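Local structure of vacuolar aminopeptidase 1 (Saccharomyces cerevisiae, 5JGF) at residues Trp335-Ala343 and Phe456-Tyr467; Gly307-Ser315 and Ile415-Thr423. The protein removes amino acids, preferably neutral or hydrophobic ones, from the N-terminus of peptides and proteins in the vacuole, as a zinc-dependent homododecameric aminopeptidase. All blocks are in the same frame, centred on the assembly; numbering follows the deposited sequence.

In the fold
Contacts 1 and 2 lie on opposite faces of strand 339-347 in the large mixed sheet of this M18 peptidase, their centres about 16 Å apart. Alternation along the strand is the evidence: Ile339, Leu341 and Ala343 point to helix 448-468 in contact 1, whereas Ile340 and Ser342 meet the helix 416-423 region of contact 2, with Ile340 CD1 3.5 Å from Thr423 OG1 and Ser342 OG 3.6 Å from Ile415 CG1. Both contacts run up to the dizinc site at one end: the Ala343 side chain is about 9 Å, and that of Ile415 about 8 Å, from a bound zinc ion. Asp344, a zinc ligand, directly follows contact 1's strand segment.

Contact 1 (Trp335-Ala343 and Phe456-Tyr467); sequences WANSIILSA and FNGFFKHWRSVY
The carbonyl oxygen of Asn337 is approached by three side chains of helix 448-468. Arg464 NH1 donates a weak hydrogen bond to Asn337 O (2.9 Å, bent to 129° at the hydrogen), while the rings of Trp463 and Tyr467 each turn an edge to this oxygen, the nearer being Trp463 CH2 at 3.7 Å. Water 2 adds a second link, donating to Asn337 OD1 and accepting from Arg464 NH2 in the guanidinium plane at 2.7 Å. Asn337 ND2 bonds to Thr333 O. Arg464 also reaches Lys83 O and forms a salt bridge with Asp468, so its position does not rest on the weak bond alone.

Beyond this polar end the contact is aliphatic against aromatic. The first torsion of Ile339 divides its branches: CG1, beside the backbone N, carries CD1 over the centre of the Tyr467 ring, 3.6 Å from the centroid and 12° off the normal, a CH-pi contact, and leaves CG2 to meet the Phe459 edge at CE1 (3.7 Å). Leu341 CD1 lies over one face of Phe459, and Trp463 CD1 over the opposite face. Phe456 CZ closes the row 3.8 Å from Ala343 CB. With a serine in place of Tyr467, Ile339 CD1 would probably lose the ring beneath it and face a gap.

The axes of 339-343 and 456-467 approach to 10.7 Å and run roughly antiparallel at 140°. Strand 339-347 is hydrogen-bonded between Val85-Val87 and Arg426-Ile428; helix 448-468 packs against helices 261-278 and 383-396, and Lys47 of a neighbouring subunit bonds through O to Asn337 ND2 and through NZ to Ala336 O.

Contact 2 (Gly307-Ser315 and Ile415-Thr423); sequences GAKGGLLES and IGPSLASQT
This is a mixed docking of helix 416-423 against the 3-10 turn 308-310 and the first turn of helix 312-324, three side-chain hydrogen bonds beside an apolar patch round Ala308, close to the dizinc site. Gln422 makes two of the three direct hydrogen bonds, and its amide uses both ends. NE2 donates to Ala308 O almost straight (3.0 Å, 173°), the oxygen lying in the amide plane, and makes a more bent bond to Glu314 OE2 (2.8 Å, 136°), met on the syn side but tilted from the carboxylate plane. Its OE1 accepts from water 3 at 2.7 Å. Three partners on two atoms fix the rotation of the amide.

Lys309 crosses Gln422 at about a right angle. Its chain runs extended until chi4 (-67°) turns NZ back to donate to Ser418 OG at 2.8 Å; NZ also donates to water 3, which joins the ammonium group to the amide oxygen. Glu314 lays its CG against Thr423 CG2 (3.8 Å) before turning at chi2 to present OE2. Deeper in, Ala308 CB abuts Ile415 CB at 3.6 Å and comes less closely to Leu419 CD2. The Ile415 side chain lies about 4 Å from that of Glu298, the neighbour in sequence of the zinc ligand Glu299 and probably a substrate-binding residue, so the apolar end of the contact borders the catalytic centre.

Leu313, Ile415 and Leu419 all rest on Tyr295 of strand 289-295, while Leu419 and Thr423 reach Ile340 of strand 339-347. Pro417 and Ala420 lean on strand 426-434 and also touch Leu303 and Arg305 of a neighbouring subunit.

Contact 1 (Trp335-Ala343 and Phe456-Tyr467)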
ATOM      1  N   TRP D 335     -51.238  -9.290 -29.050  1.00 15.55           N
ATOM      2  CA  TRP D 335     -49.967  -9.579 -28.403  1.00 15.88           C
ATOM      3  C   TRP D 335     -50.019 -10.763 -27.448  1.00 16.39           C
ATOM      4  O   TRP D 335     -49.044 -11.506 -27.329  1.00 14.31           O
ATOM      5  CB  TRP D 335     -49.451  -8.320 -27.699  1.00 16.47           C
ATOM      6  CG  TRP D 335     -49.026  -7.272 -28.691  1.00 18.34           C
ATOM      7  CD1 TRP D 335     -49.545  -6.017 -28.839  1.00 17.37           C
ATOM      8  CD2 TRP D 335     -48.021  -7.414 -29.704  1.00 18.17           C
ATOM      9  NE1 TRP D 335     -48.927  -5.370 -29.884  1.00 17.50           N
ATOM     10  CE2 TRP D 335     -47.989  -6.205 -30.434  1.00 19.64           C
ATOM     11  CE3 TRP D 335     -47.146  -8.447 -30.069  1.00 18.72           C
ATOM     12  CZ2 TRP D 335     -47.116  -6.000 -31.508  1.00 19.18           C
ATOM     13  CZ3 TRP D 335     -46.276  -8.243 -31.137  1.00 20.41           C
ATOM     14  CH2 TRP D 335     -46.271  -7.027 -31.844  1.00 19.73           C
ATOM     15  N   ALA D 336     -51.153 -10.960 -26.782  1.00 15.44           N
ATOM     16  CA  ALA D 336     -51.279 -12.083 -25.862  1.00 16.50           C
ATOM     17  C   ALA D 336     -51.116 -13.392 -26.631  1.00 17.07           C
ATOM     18  O   ALA D 336     -50.686 -14.401 -26.071  1.00 17.13           O
ATOM     19  CB  ALA D 336     -52.633 -12.045 -25.158  1.00 16.97           C
ATOM     20  N   ASN D 337     -51.443 -13.366 -27.919  1.00 14.61           N
ATOM     21  CA  ASN D 337     -51.340 -14.554 -28.763  1.00 16.10           C
ATOM     22  C   ASN D 337     -50.117 -14.558 -29.675  1.00 15.98           C
ATOM     23  O   ASN D 337     -50.025 -15.383 -30.580  1.00 15.17           O
ATOM     24  CB  ASN D 337     -52.600 -14.687 -29.631  1.00 17.01           C
ATOM     25  CG  ASN D 337     -53.809 -15.142 -28.840  1.00 18.23           C
ATOM     26  OD1 ASN D 337     -53.900 -16.305 -28.439  1.00 17.01           O
ATOM     27  ND2 ASN D 337     -54.743 -14.226 -28.604  1.00 17.50           N
ATOM     28  N   SER D 338     -49.173 -13.652 -29.427  1.00 16.57           N
ATOM     29  CA  SER D 338     -47.978 -13.546 -30.259  1.00 14.81           C
ATOM     30  C   SER D 338     -46.724 -14.184 -29.665  1.00 15.21           C
ATOM     31  O   SER D 338     -46.655 -14.468 -28.472  1.00 14.71           O
ATOM     32  CB  SER D 338     -47.673 -12.071 -30.545  1.00 15.22           C
ATOM     33  OG  SER D 338     -48.774 -11.406 -31.147  1.00 14.26           O
ATOM     34  N   ILE D 339     -45.735 -14.407 -30.524  1.00 14.92           N
ATOM     35  CA  ILE D 339     -44.448 -14.956 -30.113  1.00 13.57           C
ATOM     36  C   ILE D 339     -43.374 -14.092 -30.757  1.00 15.12           C
ATOM     37  O   ILE D 339     -43.352 -13.915 -31.976  1.00 14.71           O
ATOM     38  CB  ILE D 339     -44.245 -16.423 -30.577  1.00 14.75           C
ATOM     39  CG1 ILE D 339     -45.103 -17.374 -29.734  1.00 14.66           C
ATOM     40  CG2 ILE D 339     -42.765 -16.806 -30.456  1.00 16.52           C
ATOM     41  CD1 ILE D 339     -44.743 -17.402 -28.252  1.00 13.09           C
ATOM     42  N   ILE D 340     -42.495 -13.532 -29.934  1.00 13.53           N
ATOM     43  CA  ILE D 340     -41.421 -12.703 -30.449  1.00 12.92           C
ATOM     44  C   ILE D 340     -40.094 -13.412 -30.236  1.00 14.55           C
ATOM     45  O   ILE D 340     -39.789 -13.851 -29.129  1.00 14.16           O
ATOM     46  CB  ILE D 340     -41.340 -11.338 -29.720  1.00 12.42           C
ATOM     47  CG1 ILE D 340     -42.640 -10.550 -29.912  1.00 14.48           C
ATOM     48  CG2 ILE D 340     -40.155 -10.535 -30.256  1.00 13.27           C
ATOM     49  CD1 ILE D 340     -42.660  -9.208 -29.171  1.00 11.83           C
ATOM     50  N   LEU D 341     -39.321 -13.557 -31.305  1.00 13.27           N
ATOM     51  CA  LEU D 341     -38.005 -14.155 -31.173  1.00 14.81           C
ATOM     52  C   LEU D 341     -37.056 -12.971 -31.204  1.00 13.93           C
ATOM     53  O   LEU D 341     -36.959 -12.276 -32.214  1.00 15.36           O
ATOM     54  CB  LEU D 341     -37.665 -15.096 -32.340  1.00 14.44           C
ATOM     55  CG  LEU D 341     -38.469 -16.382 -32.560  1.00 14.14           C
ATOM     56  CD1 LEU D 341     -37.741 -17.259 -33.576  1.00 14.62           C
ATOM     57  CD2 LEU D 341     -38.634 -17.134 -31.245  1.00 13.81           C
ATOM     58  N   SER D 342     -36.395 -12.712 -30.083  1.00 13.39           N
ATOM     59  CA  SER D 342     -35.419 -11.634 -30.013  1.00 13.47           C
ATOM     60  C   SER D 342     -34.131 -12.322 -30.450  1.00 15.09           C
ATOM     61  O   SER D 342     -33.510 -13.037 -29.666  1.00 13.87           O
ATOM     62  CB  SER D 342     -35.285 -11.125 -28.577  1.00 13.88           C
ATOM     63  OG  SER D 342     -34.222 -10.196 -28.476  1.00 14.11           O
ATOM     64  N   ALA D 343     -33.751 -12.124 -31.709  1.00 15.00           N
ATOM     65  CA  ALA D 343     -32.570 -12.773 -32.258  1.00 14.67           C
ATOM     66  C   ALA D 343     -31.324 -11.906 -32.207  1.00 15.31           C
ATOM     67  O   ALA D 343     -31.171 -10.974 -32.994  1.00 14.15           O
ATOM     68  CB  ALA D 343     -32.843 -13.214 -33.699  1.00 16.22           C
ATOM     69  N   PHE D 456     -35.061 -20.156 -38.561  1.00 15.69           N
ATOM     70  CA  PHE D 456     -36.001 -19.042 -38.664  1.00 14.37           C
ATOM     71  C   PHE D 456     -37.098 -19.310 -39.688  1.00 17.40           C
ATOM     72  O   PHE D 456     -38.235 -18.861 -39.523  1.00 17.18           O
ATOM     73  CB  PHE D 456     -35.255 -17.754 -39.028  1.00 16.11           C
ATOM     74  CG  PHE D 456     -34.354 -17.244 -37.935  1.00 15.62           C
ATOM     75  CD1 PHE D 456     -33.110 -16.701 -38.239  1.00 14.82           C
ATOM     76  CD2 PHE D 456     -34.755 -17.298 -36.604  1.00 16.00           C
ATOM     77  CE1 PHE D 456     -32.273 -16.222 -37.232  1.00 15.77           C
ATOM     78  CE2 PHE D 456     -33.925 -16.820 -35.587  1.00 17.24           C
ATOM     79  CZ  PHE D 456     -32.685 -16.284 -35.903  1.00 15.83           C
ATOM     80  N   ASN D 457     -36.752 -20.036 -40.746  1.00 16.44           N
ATOM     81  CA  ASN D 457     -37.719 -20.374 -41.786  1.00 19.64           C
ATOM     82  C   ASN D 457     -38.746 -21.299 -41.138  1.00 19.49           C
ATOM     83  O   ASN D 457     -39.956 -21.135 -41.321  1.00 19.46           O
ATOM     84  CB  ASN D 457     -37.027 -21.091 -42.949  1.00 21.28           C
ATOM     85  CG  ASN D 457     -37.953 -21.315 -44.137  1.00 26.51           C
ATOM     86  OD1 ASN D 457     -37.862 -22.329 -44.821  1.00 31.55           O
ATOM     87  ND2 ASN D 457     -38.835 -20.358 -44.392  1.00 27.48           N
ATOM     88  N   GLY D 458     -38.248 -22.261 -40.364  1.00 17.37           N
ATOM     89  CA  GLY D 458     -39.122 -23.194 -39.675  1.00 17.49           C
ATOM     90  C   GLY D 458     -40.029 -22.479 -38.690  1.00 17.86           C
ATOM     91  O   GLY D 458     -41.170 -22.893 -38.465  1.00 16.94           O
ATOM     92  N   PHE D 459     -39.523 -21.403 -38.092  1.00 17.04           N
ATOM     93  CA  PHE D 459     -40.306 -20.624 -37.141  1.00 16.36           C
ATOM     94  C   PHE D 459     -41.528 -20.004 -37.818  1.00 16.80           C
ATOM     95  O   PHE D 459     -42.651 -20.138 -37.331  1.00 16.99           O
ATOM     96  CB  PHE D 459     -39.458 -19.503 -36.530  1.00 15.65           C
ATOM     97  CG  PHE D 459     -40.266 -18.472 -35.786  1.00 15.41           C
ATOM     98  CD1 PHE D 459     -40.827 -18.766 -34.548  1.00 14.96           C
ATOM     99  CD2 PHE D 459     -40.484 -17.212 -36.337  1.00 15.59           C
ATOM    100  CE1 PHE D 459     -41.592 -17.816 -33.865  1.00 14.99           C
ATOM    101  CE2 PHE D 459     -41.248 -16.257 -35.666  1.00 13.72           C
ATOM    102  CZ  PHE D 459     -41.802 -16.559 -34.427  1.00 12.77           C
ATOM    103  N   PHE D 460     -41.313 -19.316 -38.935  1.00 17.27           N
ATOM    104  CA  PHE D 460     -42.427 -18.683 -39.633  1.00 16.61           C
ATOM    105  C   PHE D 460     -43.448 -19.706 -40.123  1.00 18.64           C
ATOM    106  O   PHE D 460     -44.655 -19.467 -40.073  1.00 16.98           O
ATOM    107  CB  PHE D 460     -41.920 -17.838 -40.804  1.00 15.82           C
ATOM    108  CG  PHE D 460     -41.265 -16.552 -40.380  1.00 16.08           C
ATOM    109  CD1 PHE D 460     -41.941 -15.653 -39.561  1.00 14.68           C
ATOM    110  CD2 PHE D 460     -39.979 -16.232 -40.806  1.00 15.65           C
ATOM    111  CE1 PHE D 460     -41.353 -14.454 -39.174  1.00 14.62           C
ATOM    112  CE2 PHE D 460     -39.381 -15.031 -40.424  1.00 16.14           C
ATOM    113  CZ  PHE D 460     -40.070 -14.142 -39.607  1.00 13.36           C
ATOM    114  N   LYS D 461     -42.962 -20.851 -40.577  1.00 18.82           N
ATOM    115  CA  LYS D 461     -43.852 -21.892 -41.070  1.00 21.92           C
ATOM    116  C   LYS D 461     -44.680 -22.579 -39.991  1.00 22.43           C
ATOM    117  O   LYS D 461     -45.880 -22.797 -40.170  1.00 20.98           O
ATOM    118  CB  LYS D 461     -43.056 -22.974 -41.801  1.00 24.54           C
ATOM    119  CG  LYS D 461     -42.506 -22.588 -43.153  1.00 29.38           C
ATOM    120  CD  LYS D 461     -41.690 -23.744 -43.718  1.00 35.07           C
ATOM    121  CE  LYS D 461     -41.201 -23.460 -45.124  1.00 38.16           C
ATOM    122  NZ  LYS D 461     -40.313 -24.550 -45.623  1.00 41.56           N
ATOM    123  N   HIS D 462     -44.054 -22.896 -38.860  1.00 21.66           N
ATOM    124  CA  HIS D 462     -44.743 -23.649 -37.819  1.00 22.88           C
ATOM    125  C   HIS D 462     -44.993 -23.067 -36.426  1.00 20.00           C
ATOM    126  O   HIS D 462     -45.589 -23.749 -35.594  1.00 17.56           O
ATOM    127  CB  HIS D 462     -44.022 -24.990 -37.649  1.00 27.43           C
ATOM    128  CG  HIS D 462     -43.698 -25.670 -38.944  1.00 33.87           C
ATOM    129  ND1 HIS D 462     -42.408 -25.984 -39.316  1.00 36.95           N
ATOM    130  CD2 HIS D 462     -44.494 -26.090 -39.955  1.00 36.91           C
ATOM    131  CE1 HIS D 462     -42.424 -26.571 -40.499  1.00 39.48           C
ATOM    132  NE2 HIS D 462     -43.677 -26.649 -40.910  1.00 39.29           N
ATOM    133  N   TRP D 463     -44.570 -21.840 -36.146  1.00 17.76           N
ATOM    134  CA  TRP D 463     -44.781 -21.317 -34.794  1.00 16.70           C
ATOM    135  C   TRP D 463     -46.246 -21.266 -34.361  1.00 17.92           C
ATOM    136  O   TRP D 463     -46.567 -21.581 -33.214  1.00 17.20           O
ATOM    137  CB  TRP D 463     -44.160 -19.923 -34.629  1.00 14.90           C
ATOM    138  CG  TRP D 463     -45.023 -18.803 -35.117  1.00 14.11           C
ATOM    139  CD1 TRP D 463     -45.053 -18.275 -36.375  1.00 13.97           C
ATOM    140  CD2 TRP D 463     -46.012 -18.098 -34.361  1.00 15.06           C
ATOM    141  NE1 TRP D 463     -46.000 -17.283 -36.449  1.00 15.57           N
ATOM    142  CE2 TRP D 463     -46.606 -17.156 -35.228  1.00 15.53           C
ATOM    143  CE3 TRP D 463     -46.457 -18.173 -33.034  1.00 16.00           C
ATOM    144  CZ2 TRP D 463     -47.625 -16.289 -34.810  1.00 16.80           C
ATOM    145  CZ3 TRP D 463     -47.470 -17.311 -32.618  1.00 17.89           C
ATOM    146  CH2 TRP D 463     -48.042 -16.382 -33.508  1.00 16.39           C
ATOM    147  N   ARG D 464     -47.134 -20.866 -35.265  1.00 17.30           N
ATOM    148  CA  ARG D 464     -48.550 -20.768 -34.919  1.00 19.63           C
ATOM    149  C   ARG D 464     -49.111 -22.130 -34.517  1.00 19.72           C
ATOM    150  O   ARG D 464     -49.786 -22.251 -33.493  1.00 20.27           O
ATOM    151  CB  ARG D 464     -49.348 -20.188 -36.094  1.00 17.45           C
ATOM    152  CG  ARG D 464     -50.818 -19.878 -35.789  1.00 17.41           C
ATOM    153  CD  ARG D 464     -50.983 -18.870 -34.653  1.00 15.42           C
ATOM    154  NE  ARG D 464     -51.080 -19.517 -33.347  1.00 15.62           N
ATOM    155  CZ  ARG D 464     -51.133 -18.871 -32.184  1.00 17.26           C
ATOM    156  NH1 ARG D 464     -51.092 -17.546 -32.145  1.00 16.42           N
ATOM    157  NH2 ARG D 464     -51.239 -19.556 -31.053  1.00 18.31           N
ATOM    158  N   SER D 465     -48.812 -23.152 -35.312  1.00 21.32           N
ATOM    159  CA  SER D 465     -49.289 -24.503 -35.036  1.00 24.34           C
ATOM    160  C   SER D 465     -48.742 -25.051 -33.720  1.00 25.12           C
ATOM    161  O   SER D 465     -49.444 -25.753 -32.992  1.00 24.85           O
ATOM    162  CB  SER D 465     -48.903 -25.444 -36.179  1.00 25.89           C
ATOM    163  OG  SER D 465     -49.332 -26.767 -35.907  1.00 31.22           O
ATOM    164  N   VAL D 466     -47.488 -24.734 -33.417  1.00 24.90           N
ATOM    165  CA  VAL D 466     -46.872 -25.205 -32.180  1.00 24.30           C
ATOM    166  C   VAL D 466     -47.418 -24.478 -30.954  1.00 23.68           C
ATOM    167  O   VAL D 466     -47.738 -25.108 -29.944  1.00 23.26           O
ATOM    168  CB  VAL D 466     -45.332 -25.032 -32.213  1.00 24.36           C
ATOM    169  CG1 VAL D 466     -44.739 -25.368 -30.850  1.00 24.41           C
ATOM    170  CG2 VAL D 466     -44.732 -25.934 -33.277  1.00 23.63           C
ATOM    171  N   TYR D 467     -47.529 -23.157 -31.040  1.00 22.18           N
ATOM    172  CA  TYR D 467     -48.024 -22.383 -29.910  1.00 23.28           C
ATOM    173  C   TYR D 467     -49.470 -22.750 -29.593  1.00 23.43           C
ATOM    174  O   TYR D 467     -49.931 -22.550 -28.474  1.00 23.28           O
ATOM    175  CB  TYR D 467     -47.891 -20.881 -30.192  1.00 21.43           C
ATOM    176  CG  TYR D 467     -47.931 -20.003 -28.952  1.00 21.55           C
ATOM    177  CD1 TYR D 467     -47.400 -20.447 -27.736  1.00 21.54           C
ATOM    178  CD2 TYR D 467     -48.442 -18.709 -29.009  1.00 19.43           C
ATOM    179  CE1 TYR D 467     -47.377 -19.618 -26.611  1.00 20.59           C
ATOM    180  CE2 TYR D 467     -48.421 -17.872 -27.893  1.00 21.35           C
ATOM    181  CZ  TYR D 467     -47.886 -18.334 -26.698  1.00 21.72           C
ATOM    182  OH  TYR D 467     -47.852 -17.504 -25.600  1.00 23.98           O
TER
HETATM  183  O   HOH W   1     -47.666 -14.201 -26.093  1.00 21.68           O
HETATM  184  O   HOH W   2     -51.799 -18.149 -28.772  1.00 23.08           O

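Contact 2 (Gly307-Ser315 and Ile415-Thr423)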
ATOM      1  N   GLY D 307     -34.477   2.744 -32.127  1.00 13.57           N
ATOM      2  CA  GLY D 307     -34.077   1.565 -31.378  1.00 14.14           C
ATOM      3  C   GLY D 307     -35.312   0.786 -30.957  1.00 13.22           C
ATOM      4  O   GLY D 307     -36.436   1.237 -31.188  1.00 12.49           O
ATOM      5  N   ALA D 308     -35.118  -0.372 -30.329  1.00 13.12           N
ATOM      6  CA  ALA D 308     -36.246  -1.199 -29.899  1.00 13.29           C
ATOM      7  C   ALA D 308     -37.257  -0.461 -29.031  1.00 14.57           C
ATOM      8  O   ALA D 308     -38.454  -0.712 -29.129  1.00 13.23           O
ATOM      9  CB  ALA D 308     -35.743  -2.440 -29.163  1.00 14.45           C
ATOM     10  N   LYS D 309     -36.783   0.443 -28.179  1.00 12.39           N
ATOM     11  CA  LYS D 309     -37.688   1.178 -27.306  1.00 13.68           C
ATOM     12  C   LYS D 309     -38.495   2.231 -28.066  1.00 12.87           C
ATOM     13  O   LYS D 309     -39.448   2.791 -27.522  1.00 12.84           O
ATOM     14  CB  LYS D 309     -36.904   1.820 -26.155  1.00 12.79           C
ATOM     15  CG  LYS D 309     -36.225   0.796 -25.239  1.00 16.10           C
ATOM     16  CD  LYS D 309     -35.410   1.470 -24.138  1.00 15.87           C
ATOM     17  CE  LYS D 309     -34.655   0.451 -23.286  1.00 17.54           C
ATOM     18  NZ  LYS D 309     -35.564  -0.422 -22.485  1.00 16.28           N
ATOM     19  N   GLY D 310     -38.115   2.474 -29.321  1.00 13.61           N
ATOM     20  CA  GLY D 310     -38.805   3.444 -30.163  1.00 14.26           C
ATOM     21  C   GLY D 310     -40.139   2.928 -30.685  1.00 15.92           C
ATOM     22  O   GLY D 310     -40.920   3.675 -31.275  1.00 16.24           O
ATOM     23  N   GLY D 311     -40.378   1.634 -30.493  1.00 14.93           N
ATOM     24  CA  GLY D 311     -41.635   1.010 -30.879  1.00 16.58           C
ATOM     25  C   GLY D 311     -42.079   0.871 -32.326  1.00 16.96           C
ATOM     26  O   GLY D 311     -43.282   0.889 -32.588  1.00 16.79           O
ATOM     27  N   LEU D 312     -41.156   0.711 -33.267  1.00 16.00           N
ATOM     28  CA  LEU D 312     -41.574   0.561 -34.662  1.00 17.38           C
ATOM     29  C   LEU D 312     -42.433  -0.695 -34.847  1.00 17.51           C
ATOM     30  O   LEU D 312     -43.387  -0.693 -35.627  1.00 16.65           O
ATOM     31  CB  LEU D 312     -40.362   0.505 -35.593  1.00 16.31           C
ATOM     32  CG  LEU D 312     -40.704   0.339 -37.082  1.00 17.06           C
ATOM     33  CD1 LEU D 312     -41.576   1.512 -37.544  1.00 16.68           C
ATOM     34  CD2 LEU D 312     -39.426   0.262 -37.905  1.00 16.80           C
ATOM     35  N   LEU D 313     -42.097  -1.764 -34.128  1.00 15.88           N
ATOM     36  CA  LEU D 313     -42.853  -3.011 -34.223  1.00 17.04           C
ATOM     37  C   LEU D 313     -44.307  -2.793 -33.827  1.00 17.61           C
ATOM     38  O   LEU D 313     -45.225  -3.154 -34.568  1.00 15.89           O
ATOM     39  CB  LEU D 313     -42.244  -4.077 -33.311  1.00 16.14           C
ATOM     40  CG  LEU D 313     -43.069  -5.358 -33.147  1.00 15.69           C
ATOM     41  CD1 LEU D 313     -43.147  -6.104 -34.468  1.00 14.62           C
ATOM     42  CD2 LEU D 313     -42.435  -6.235 -32.077  1.00 17.34           C
ATOM     43  N   GLU D 314     -44.504  -2.209 -32.648  1.00 16.61           N
ATOM     44  CA  GLU D 314     -45.837  -1.934 -32.134  1.00 17.50           C
ATOM     45  C   GLU D 314     -46.598  -1.025 -33.096  1.00 18.17           C
ATOM     46  O   GLU D 314     -47.801  -1.193 -33.306  1.00 17.72           O
ATOM     47  CB  GLU D 314     -45.749  -1.268 -30.752  1.00 17.35           C
ATOM     48  CG  GLU D 314     -45.058  -2.106 -29.667  1.00 20.55           C
ATOM     49  CD  GLU D 314     -43.556  -1.848 -29.564  1.00 20.25           C
ATOM     50  OE1 GLU D 314     -42.811  -2.206 -30.495  1.00 17.61           O
ATOM     51  OE2 GLU D 314     -43.120  -1.281 -28.540  1.00 22.71           O
ATOM     52  N   SER D 315     -45.891  -0.062 -33.675  1.00 18.26           N
ATOM     53  CA  SER D 315     -46.501   0.869 -34.619  1.00 19.74           C
ATOM     54  C   SER D 315     -47.002   0.142 -35.864  1.00 18.85           C
ATOM     55  O   SER D 315     -48.132   0.355 -36.305  1.00 18.15           O
ATOM     56  CB  SER D 315     -45.493   1.941 -35.031  1.00 20.30           C
ATOM     57  OG  SER D 315     -46.039   2.779 -36.037  1.00 25.19           O
ATOM     58  N   ILE D 415     -32.439  -6.627 -26.747  1.00 14.91           N
ATOM     59  CA  ILE D 415     -33.674  -5.858 -26.838  1.00 14.05           C
ATOM     60  C   ILE D 415     -34.851  -6.715 -26.372  1.00 13.39           C
ATOM     61  O   ILE D 415     -35.981  -6.236 -26.294  1.00 12.54           O
ATOM     62  CB  ILE D 415     -33.958  -5.422 -28.294  1.00 13.94           C
ATOM     63  CG1 ILE D 415     -34.126  -6.658 -29.180  1.00 15.01           C
ATOM     64  CG2 ILE D 415     -32.821  -4.547 -28.815  1.00 14.73           C
ATOM     65  CD1 ILE D 415     -34.437  -6.344 -30.638  1.00 16.68           C
ATOM     66  N   GLY D 416     -34.575  -7.981 -26.070  1.00 11.88           N
ATOM     67  CA  GLY D 416     -35.619  -8.907 -25.652  1.00 13.69           C
ATOM     68  C   GLY D 416     -36.561  -8.413 -24.571  1.00 14.13           C
ATOM     69  O   GLY D 416     -37.778  -8.353 -24.780  1.00 14.52           O
ATOM     70  N   PRO D 417     -36.033  -8.081 -23.385  1.00 13.19           N
ATOM     71  CA  PRO D 417     -36.865  -7.592 -22.284  1.00 12.52           C
ATOM     72  C   PRO D 417     -37.692  -6.363 -22.672  1.00 13.89           C
ATOM     73  O   PRO D 417     -38.841  -6.224 -22.251  1.00 13.76           O
ATOM     74  CB  PRO D 417     -35.843  -7.300 -21.192  1.00 12.62           C
ATOM     75  CG  PRO D 417     -34.829  -8.387 -21.413  1.00 13.88           C
ATOM     76  CD  PRO D 417     -34.664  -8.382 -22.921  1.00 13.26           C
ATOM     77  N   SER D 418     -37.104  -5.477 -23.475  1.00 12.54           N
ATOM     78  CA  SER D 418     -37.803  -4.273 -23.915  1.00 13.98           C
ATOM     79  C   SER D 418     -39.015  -4.640 -24.776  1.00 14.35           C
ATOM     80  O   SER D 418     -40.121  -4.155 -24.538  1.00 12.85           O
ATOM     81  CB  SER D 418     -36.867  -3.360 -24.718  1.00 12.84           C
ATOM     82  OG  SER D 418     -35.851  -2.807 -23.898  1.00 16.29           O
ATOM     83  N   LEU D 419     -38.806  -5.496 -25.773  1.00 13.68           N
ATOM     84  CA  LEU D 419     -39.910  -5.893 -26.648  1.00 14.46           C
ATOM     85  C   LEU D 419     -41.010  -6.626 -25.879  1.00 15.06           C
ATOM     86  O   LEU D 419     -42.195  -6.373 -26.092  1.00 15.59           O
ATOM     87  CB  LEU D 419     -39.398  -6.769 -27.798  1.00 13.67           C
ATOM     88  CG  LEU D 419     -38.430  -6.102 -28.781  1.00 14.98           C
ATOM     89  CD1 LEU D 419     -38.089  -7.078 -29.896  1.00 14.88           C
ATOM     90  CD2 LEU D 419     -39.058  -4.833 -29.354  1.00 14.24           C
ATOM     91  N   ALA D 420     -40.619  -7.520 -24.975  1.00 14.99           N
ATOM     92  CA  ALA D 420     -41.592  -8.272 -24.184  1.00 15.02           C
ATOM     93  C   ALA D 420     -42.431  -7.352 -23.297  1.00 16.01           C
ATOM     94  O   ALA D 420     -43.654  -7.500 -23.204  1.00 15.34           O
ATOM     95  CB  ALA D 420     -40.874  -9.314 -23.327  1.00 15.26           C
ATOM     96  N   SER D 421     -41.772  -6.401 -22.645  1.00 14.11           N
ATOM     97  CA  SER D 421     -42.453  -5.469 -21.756  1.00 14.62           C
ATOM     98  C   SER D 421     -43.352  -4.502 -22.514  1.00 15.31           C
ATOM     99  O   SER D 421     -44.463  -4.201 -22.077  1.00 14.13           O
ATOM    100  CB  SER D 421     -41.425  -4.667 -20.950  1.00 15.98           C
ATOM    101  OG  SER D 421     -40.601  -5.535 -20.191  1.00 22.64           O
ATOM    102  N   GLN D 422     -42.861  -4.019 -23.649  1.00 14.10           N
ATOM    103  CA  GLN D 422     -43.600  -3.065 -24.462  1.00 16.00           C
ATOM    104  C   GLN D 422     -44.848  -3.664 -25.106  1.00 16.83           C
ATOM    105  O   GLN D 422     -45.881  -3.000 -25.201  1.00 16.80           O
ATOM    106  CB  GLN D 422     -42.672  -2.481 -25.532  1.00 15.47           C
ATOM    107  CG  GLN D 422     -41.543  -1.641 -24.929  1.00 15.71           C
ATOM    108  CD  GLN D 422     -40.431  -1.305 -25.909  1.00 17.49           C
ATOM    109  OE1 GLN D 422     -39.367  -0.831 -25.502  1.00 16.17           O
ATOM    110  NE2 GLN D 422     -40.664  -1.541 -27.198  1.00 15.64           N
ATOM    111  N   THR D 423     -44.759  -4.919 -25.534  1.00 15.39           N
ATOM    112  CA  THR D 423     -45.893  -5.579 -26.183  1.00 16.61           C
ATOM    113  C   THR D 423     -46.734  -6.432 -25.242  1.00 18.37           C
ATOM    114  O   THR D 423     -47.954  -6.529 -25.402  1.00 16.70           O
ATOM    115  CB  THR D 423     -45.425  -6.490 -27.332  1.00 14.84           C
ATOM    116  OG1 THR D 423     -44.599  -7.534 -26.801  1.00 15.08           O
ATOM    117  CG2 THR D 423     -44.636  -5.695 -28.372  1.00 16.03           C
TER
HETATM  118  O   HOH W   3     -38.582  -0.698 -22.903  1.00 22.77           O